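Local coordinates for protein phospholipase C-beta (PLC-beta) (Sepia officinalis, PDB 3QR0) that is a phospholipase C-beta, a multidomain protein combining a PH domain, EF-hand-like modules, a calcium-binding TIM barrel and a C2 domain in one chain, at residues Val129-Lys132 with Trp133-Val137; Arg251-Asn255 with Asp256-His260; Lys492-Glu495 with Lys496-Asp500. All coordinates share one frame; numbering follows the deposited sequence.

In the fold
The three contacts are all local, two along a helix and one where a helix ends, and they follow one another in the chain. Contact 1 lies on helix 127-141 of the PH domain, contact 2 at the end of helix 247-257 in the EF-hand-like region, and contact 3 on helix 488-501, which packs on helix 546-555 beside the TIM barrel. None touches another: their centres are about 43 Å (1 and 2), 52 Å (1 and 3) and 55 Å (2 and 3) apart. Contact 3 is across the chain's centre from contact 1, and its Lys498 side chain comes within about 14 Å of the calcium ion, held by Asn339, Glu368, Asp370 and Glu417.

Contact 1 of 3, residues Val129-Lys132 with Trp133-Val137; sequences VAKK and WSEEV
Val129 and Trp133 run side by side from neighbouring turns of one helix and point the same way, the valine branch CG1 lying 3.6 Å from CD1 at the pyrrole end of the indole. Val129 turns this branch away from its own backbone N (chi1 170°), while Trp133 folds its ring back beside its N, and the two side chains meet there. The ring edge also faces the helix backbone: Val129 O lies in the indole plane, 3.1 Å from CD1, while the same oxygen accepts the nearly straight bond from Trp133 N. NE1 of the indole is taken by Asp26, and Phe28 packs edge-to-face with the ring. This is the C-terminal helix of the PH domain, which closes one end of the beta-sandwich; Trp133 reaches Leu43 and Val45 on strand 39-45, and Ser134 meets Ile73 and Cys75 on strand 70-75. Another i to i+4 pair, Lys132 and Glu136, again lies side by side: NZ stands 3.6 Å from OE2 in a long salt bridge, with the lysine bent at its last torsion (chi4 56°) and the glutamate bent at chi2. Lys131 is extended and crosses Glu135 at a slant, its CE 3.8 Å from OE2, while NZ ends 4.8 Å from OE2 of Glu135.

Contact 2 of 3, residues Arg251-Asn255 with Asp256-His260; sequences RDFLN and DMQRH
Phe253 O takes two backbone donors as the helix ends, Met257 N and Gln258 N, each at 3.1 Å; the Gln258 bond is the straighter and marks a wider, pi-type turn, while Asp256 N still reaches Asp252 O. That turn brings Gln258 over the Phe253 ring: CG sits above one face, 3.7 Å from the centroid and offset toward the rim, in a CH-pi contact. Beyond CG the amide overhangs the rim past CZ and CE1, its plane 23° from that of the ring, with Gln258 OE1 3.3 Å from CZ of Phe253. The bends at chi1 and chi2, both near -60°, fold the glutamine back this way, and its amide is held by Asn311 through NE2 and by Tyr745 N through OE1. Met257 comes from another direction: SD lies in the ring plane at its edge, 3.7 Å from CE1 of Phe253, a Met-aromatic contact. Here helix 247-257 runs out against the C2 domain, where Met257 touches His766 on strand 761-771, while Phe253 packs inward on Phe305 of helix 299-307 in its own EF-hand-like region. On the other side a water bridges Asn255 OD1 and Arg259 NH1; OD1 also accepts from Tyr271 N, and NH1 also donates to Phe268 O. Asp252 and Asp256 lie side by side with their OD2 atoms 4.5 Å apart.

Contact 3 of 3, residues Lys492-Glu495 with Lys496-Asp500; sequences KKIE and KEKKD
Glu495 reaches Lys499, one turn further along the helix, with its carboxylate beside the lysine's methylenes: OE2 lies 3.6 Å from CE of Lys499. The two side chains cross at a slant, because Glu495 sets CG opposite its own N (chi1 173°) and then bends at chi2, whereas Lys499 starts out beside its N and stays extended. The charged ends remain farther apart, NZ of Lys499 being 4.5 Å from OE2 of Glu495, beyond a salt bridge, so any attraction between them is probably modest. Ile494 makes its contact on another side of the helix. Its CG2 branch lies against the CE end of the extended Lys498 chain, 3.7 Å from CE, both side chains pointing the same way. The Lys498 methylenes also pass over Ile494 O, which accepts the bond from Lys498 N. Lys496 pairs one turn ahead in the same way, with Asp500: bent at chi2 and chi4, it brings NZ 3.1 Å from OD1 in a salt bridge that uses the syn lone pair, with a weak second bond to OD2. Four regular i to i+4 backbone bonds, from Lys492 O through Glu495 O, run beneath all this, the ordinary alpha-helical arrangement, with its lysines and glutamates mostly at the surface. The more buried side of helix 488-501 is fixed to its surroundings: Glu497 OE2 accepts from Asn551 ND2 and Asp500 OD2 bonds Thr547 OG1, both on helix 546-555, while the Asp500 backbone bonds with Gly575, in the loop after strand 569-572 of the barrel's parallel sheet.

Contact 1 of 3, residues Val129-Lys132 with Trp133-Val137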
# COMPACT_ATOMS: atom_id res chain seq x y z
N VAL A 129 10.89 0.87 28.91
CA VAL A 129 11.75 1.06 27.75
C VAL A 129 11.25 0.22 26.56
O VAL A 129 11.16 0.71 25.44
CB VAL A 129 13.23 0.70 28.06
CG1 VAL A 129 14.05 0.67 26.78
CG2 VAL A 129 13.82 1.70 29.06
N ALA A 130 10.91 -1.04 26.82
CA ALA A 130 10.38 -1.93 25.77
C ALA A 130 9.10 -1.36 25.16
O ALA A 130 8.93 -1.38 23.94
CB ALA A 130 10.13 -3.33 26.32
N LYS A 131 8.21 -0.86 26.01
CA LYS A 131 6.94 -0.29 25.55
C LYS A 131 7.18 0.98 24.75
O LYS A 131 6.65 1.12 23.64
CB LYS A 131 6.02 -0.01 26.75
CG LYS A 131 4.63 0.48 26.36
CD LYS A 131 3.71 0.56 27.57
CE LYS A 131 2.36 1.16 27.20
NZ LYS A 131 1.49 1.31 28.40
N LYS A 132 7.97 1.90 25.29
CA LYS A 132 8.25 3.17 24.60
C LYS A 132 8.85 2.96 23.21
O LYS A 132 8.41 3.59 22.25
CB LYS A 132 9.18 4.06 25.43
CG LYS A 132 9.43 5.43 24.80
CD LYS A 132 9.53 6.54 25.83
CE LYS A 132 9.35 7.92 25.19
NZ LYS A 132 8.08 8.07 24.43
N TRP A 133 9.85 2.08 23.11
CA TRP A 133 10.46 1.79 21.80
C TRP A 133 9.47 1.16 20.83
O TRP A 133 9.44 1.51 19.66
CB TRP A 133 11.70 0.89 21.95
CG TRP A 133 12.91 1.65 22.31
CD1 TRP A 133 13.25 2.10 23.55
CD2 TRP A 133 13.96 2.07 21.43
NE1 TRP A 133 14.45 2.77 23.50
CE2 TRP A 133 14.91 2.77 22.21
CE3 TRP A 133 14.20 1.92 20.06
CZ2 TRP A 133 16.07 3.32 21.67
CZ3 TRP A 133 15.36 2.47 19.52
CH2 TRP A 133 16.28 3.15 20.32
N SER A 134 8.64 0.25 21.33
CA SER A 134 7.64 -0.42 20.50
C SER A 134 6.63 0.57 19.92
O SER A 134 6.31 0.50 18.74
CB SER A 134 6.91 -1.49 21.30
OG SER A 134 6.18 -2.34 20.43
N GLU A 135 6.15 1.49 20.75
CA GLU A 135 5.18 2.49 20.30
C GLU A 135 5.81 3.50 19.33
O GLU A 135 5.20 3.86 18.33
CB GLU A 135 4.56 3.22 21.48
CG GLU A 135 3.67 2.32 22.31
CD GLU A 135 3.12 3.00 23.55
OE1 GLU A 135 3.89 3.71 24.24
OE2 GLU A 135 1.92 2.81 23.84
N GLU A 136 7.02 3.94 19.64
CA GLU A 136 7.68 4.95 18.82
C GLU A 136 8.09 4.40 17.46
O GLU A 136 7.77 5.00 16.43
CB GLU A 136 8.91 5.53 19.54
CG GLU A 136 8.56 6.45 20.71
CD GLU A 136 7.78 7.69 20.29
OE1 GLU A 136 8.07 8.25 19.21
OE2 GLU A 136 6.88 8.10 21.06
N VAL A 137 8.78 3.26 17.46
CA VAL A 137 9.27 2.67 16.21
C VAL A 137 8.12 2.27 15.28
O VAL A 137 8.22 2.47 14.07
CB VAL A 137 10.19 1.47 16.48
CG1 VAL A 137 10.54 0.75 15.18
CG2 VAL A 137 11.45 1.93 17.19

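Contact 2 of 3, residues Arg251-Asn255 with Asp256-His260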
# COMPACT_ATOMS: atom_id res chain seq x y z
N ARG A 251 4.73 31.60 -10.46
CA ARG A 251 3.33 31.58 -10.05
C ARG A 251 2.44 30.94 -11.12
O ARG A 251 1.63 30.06 -10.82
CB ARG A 251 2.85 33.00 -9.78
CG ARG A 251 1.42 33.10 -9.23
CD ARG A 251 0.87 34.48 -9.47
NE ARG A 251 0.68 34.72 -10.89
CZ ARG A 251 0.45 35.91 -11.44
NH1 ARG A 251 0.36 37.00 -10.70
NH2 ARG A 251 0.30 35.99 -12.76
N ASP A 252 2.61 31.37 -12.36
CA ASP A 252 1.83 30.83 -13.47
C ASP A 252 2.17 29.36 -13.73
O ASP A 252 1.28 28.57 -14.04
CB ASP A 252 2.03 31.68 -14.73
CG ASP A 252 1.39 33.05 -14.60
OD1 ASP A 252 1.65 33.92 -15.47
OD2 ASP A 252 0.63 33.29 -13.64
N PHE A 253 3.44 28.99 -13.56
CA PHE A 253 3.84 27.59 -13.64
C PHE A 253 3.08 26.75 -12.60
O PHE A 253 2.49 25.73 -12.93
CB PHE A 253 5.36 27.46 -13.44
CG PHE A 253 5.84 26.05 -13.22
CD1 PHE A 253 5.72 25.09 -14.21
CD2 PHE A 253 6.47 25.70 -12.03
CE1 PHE A 253 6.18 23.81 -14.00
CE2 PHE A 253 6.94 24.42 -11.83
CZ PHE A 253 6.79 23.47 -12.81
N LEU A 254 3.09 27.21 -11.35
CA LEU A 254 2.41 26.49 -10.27
C LEU A 254 0.89 26.44 -10.47
O LEU A 254 0.26 25.41 -10.20
CB LEU A 254 2.74 27.12 -8.91
CG LEU A 254 4.19 27.00 -8.45
CD1 LEU A 254 4.42 27.78 -7.15
CD2 LEU A 254 4.59 25.57 -8.27
N ASN A 255 0.31 27.55 -10.93
CA ASN A 255 -1.15 27.65 -11.07
C ASN A 255 -1.70 27.08 -12.39
O ASN A 255 -2.89 26.76 -12.46
CB ASN A 255 -1.60 29.11 -10.91
CG ASN A 255 -1.45 29.63 -9.48
OD1 ASN A 255 -1.39 28.86 -8.52
ND2 ASN A 255 -1.39 30.95 -9.34
N ASP A 256 -0.87 26.98 -13.43
CA ASP A 256 -1.33 26.52 -14.76
C ASP A 256 -0.90 25.10 -15.06
O ASP A 256 -1.74 24.25 -15.35
CB ASP A 256 -0.82 27.45 -15.88
CG ASP A 256 -1.40 28.86 -15.80
OD1 ASP A 256 -2.55 29.02 -15.34
OD2 ASP A 256 -0.70 29.82 -16.22
N MET A 257 0.40 24.82 -14.98
CA MET A 257 0.92 23.51 -15.36
C MET A 257 0.89 22.48 -14.23
O MET A 257 0.58 21.31 -14.47
CB MET A 257 2.36 23.64 -15.89
CG MET A 257 2.92 22.33 -16.43
SD MET A 257 4.58 22.47 -17.07
CE MET A 257 4.34 23.56 -18.47
N GLN A 258 1.23 22.90 -13.02
CA GLN A 258 1.31 21.98 -11.88
C GLN A 258 -0.03 21.75 -11.20
O GLN A 258 -0.11 20.98 -10.24
CB GLN A 258 2.32 22.50 -10.86
CG GLN A 258 3.72 22.71 -11.41
CD GLN A 258 4.35 21.43 -11.90
OE1 GLN A 258 4.44 21.19 -13.11
NE2 GLN A 258 4.80 20.59 -10.97
N ARG A 259 -1.08 22.41 -11.68
CA ARG A 259 -2.39 22.40 -11.04
C ARG A 259 -3.44 21.87 -12.01
O ARG A 259 -3.49 22.29 -13.16
CB ARG A 259 -2.77 23.82 -10.62
CG ARG A 259 -4.12 23.93 -9.93
CD ARG A 259 -4.57 25.36 -9.77
NE ARG A 259 -5.89 25.42 -9.16
CZ ARG A 259 -6.14 25.56 -7.85
NH1 ARG A 259 -5.15 25.68 -6.97
NH2 ARG A 259 -7.40 25.59 -7.43
N HIS A 260 -4.29 20.97 -11.53
CA HIS A 260 -5.41 20.47 -12.33
C HIS A 260 -6.34 21.64 -12.63
O HIS A 260 -6.80 22.32 -11.71
CB HIS A 260 -6.18 19.37 -11.58
CG HIS A 260 -7.05 18.54 -12.46
ND1 HIS A 260 -8.15 19.05 -13.11
CD2 HIS A 260 -6.99 17.23 -12.80
CE1 HIS A 260 -8.73 18.09 -13.82
NE2 HIS A 260 -8.04 16.98 -13.65
O HOH W 1 -2.25 26.36 -7.51
O HOH W 2 -4.52 24.75 -14.07

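Contact 3 of 3, residues Lys492-Glu495 with Lys496-Asp500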
# COMPACT_ATOMS: atom_id res chain seq x y z
N LYS A 492 -27.18 -25.44 -15.17
CA LYS A 492 -25.82 -25.85 -15.54
C LYS A 492 -24.79 -24.79 -15.14
O LYS A 492 -23.72 -25.12 -14.64
CB LYS A 492 -25.73 -26.14 -17.04
CG LYS A 492 -24.49 -26.94 -17.43
CD LYS A 492 -24.72 -27.75 -18.69
CE LYS A 492 -23.48 -28.55 -19.09
NZ LYS A 492 -23.10 -29.58 -18.08
N LYS A 493 -25.13 -23.52 -15.35
CA LYS A 493 -24.25 -22.41 -14.94
C LYS A 493 -24.06 -22.39 -13.42
O LYS A 493 -22.95 -22.18 -12.94
CB LYS A 493 -24.82 -21.07 -15.41
CG LYS A 493 -24.81 -20.88 -16.93
CD LYS A 493 -25.37 -19.52 -17.33
CE LYS A 493 -25.67 -19.47 -18.82
NZ LYS A 493 -26.35 -18.20 -19.21
N ILE A 494 -25.15 -22.62 -12.70
CA ILE A 494 -25.12 -22.70 -11.24
C ILE A 494 -24.21 -23.82 -10.77
O ILE A 494 -23.47 -23.66 -9.80
CB ILE A 494 -26.55 -22.90 -10.67
CG1 ILE A 494 -27.36 -21.61 -10.81
CG2 ILE A 494 -26.49 -23.30 -9.19
CD1 ILE A 494 -28.84 -21.79 -10.55
N GLU A 495 -24.25 -24.96 -11.46
CA GLU A 495 -23.38 -26.09 -11.12
C GLU A 495 -21.91 -25.72 -11.30
O GLU A 495 -21.07 -26.08 -10.47
CB GLU A 495 -23.74 -27.32 -11.97
CG GLU A 495 -22.80 -28.53 -11.83
CD GLU A 495 -22.94 -29.28 -10.51
OE1 GLU A 495 -23.52 -28.73 -9.54
OE2 GLU A 495 -22.47 -30.44 -10.44
N LYS A 496 -21.60 -24.99 -12.36
CA LYS A 496 -20.23 -24.53 -12.60
C LYS A 496 -19.79 -23.54 -11.53
O LYS A 496 -18.65 -23.59 -11.06
CB LYS A 496 -20.11 -23.88 -13.98
CG LYS A 496 -18.68 -23.58 -14.43
CD LYS A 496 -17.90 -24.86 -14.72
CE LYS A 496 -16.64 -24.60 -15.53
NZ LYS A 496 -15.61 -23.84 -14.76
N GLU A 497 -20.69 -22.63 -11.15
CA GLU A 497 -20.43 -21.67 -10.07
C GLU A 497 -20.08 -22.43 -8.79
O GLU A 497 -19.08 -22.13 -8.14
CB GLU A 497 -21.64 -20.76 -9.83
CG GLU A 497 -21.89 -19.73 -10.94
CD GLU A 497 -23.25 -19.03 -10.84
OE1 GLU A 497 -24.03 -19.31 -9.90
OE2 GLU A 497 -23.54 -18.18 -11.72
N LYS A 498 -20.88 -23.44 -8.46
CA LYS A 498 -20.64 -24.24 -7.25
C LYS A 498 -19.31 -25.00 -7.29
O LYS A 498 -18.60 -25.04 -6.29
CB LYS A 498 -21.81 -25.21 -7.01
CG LYS A 498 -23.06 -24.49 -6.53
CD LYS A 498 -24.24 -25.43 -6.34
CE LYS A 498 -25.48 -24.63 -5.94
NZ LYS A 498 -26.73 -25.42 -6.05
N LYS A 499 -18.97 -25.56 -8.45
CA LYS A 499 -17.69 -26.24 -8.63
C LYS A 499 -16.52 -25.29 -8.44
O LYS A 499 -15.56 -25.61 -7.74
CB LYS A 499 -17.60 -26.89 -10.02
CG LYS A 499 -18.46 -28.12 -10.17
CD LYS A 499 -18.25 -28.78 -11.53
CE LYS A 499 -19.18 -29.96 -11.72
NZ LYS A 499 -18.59 -30.95 -12.66
N ASP A 500 -16.60 -24.11 -9.07
CA ASP A 500 -15.55 -23.10 -8.96
C ASP A 500 -15.38 -22.58 -7.53
O ASP A 500 -14.31 -22.11 -7.16
CB ASP A 500 -15.82 -21.94 -9.93
CG ASP A 500 -15.61 -22.31 -11.39
OD1 ASP A 500 -15.21 -23.47 -11.68
OD2 ASP A 500 -15.83 -21.45 -12.26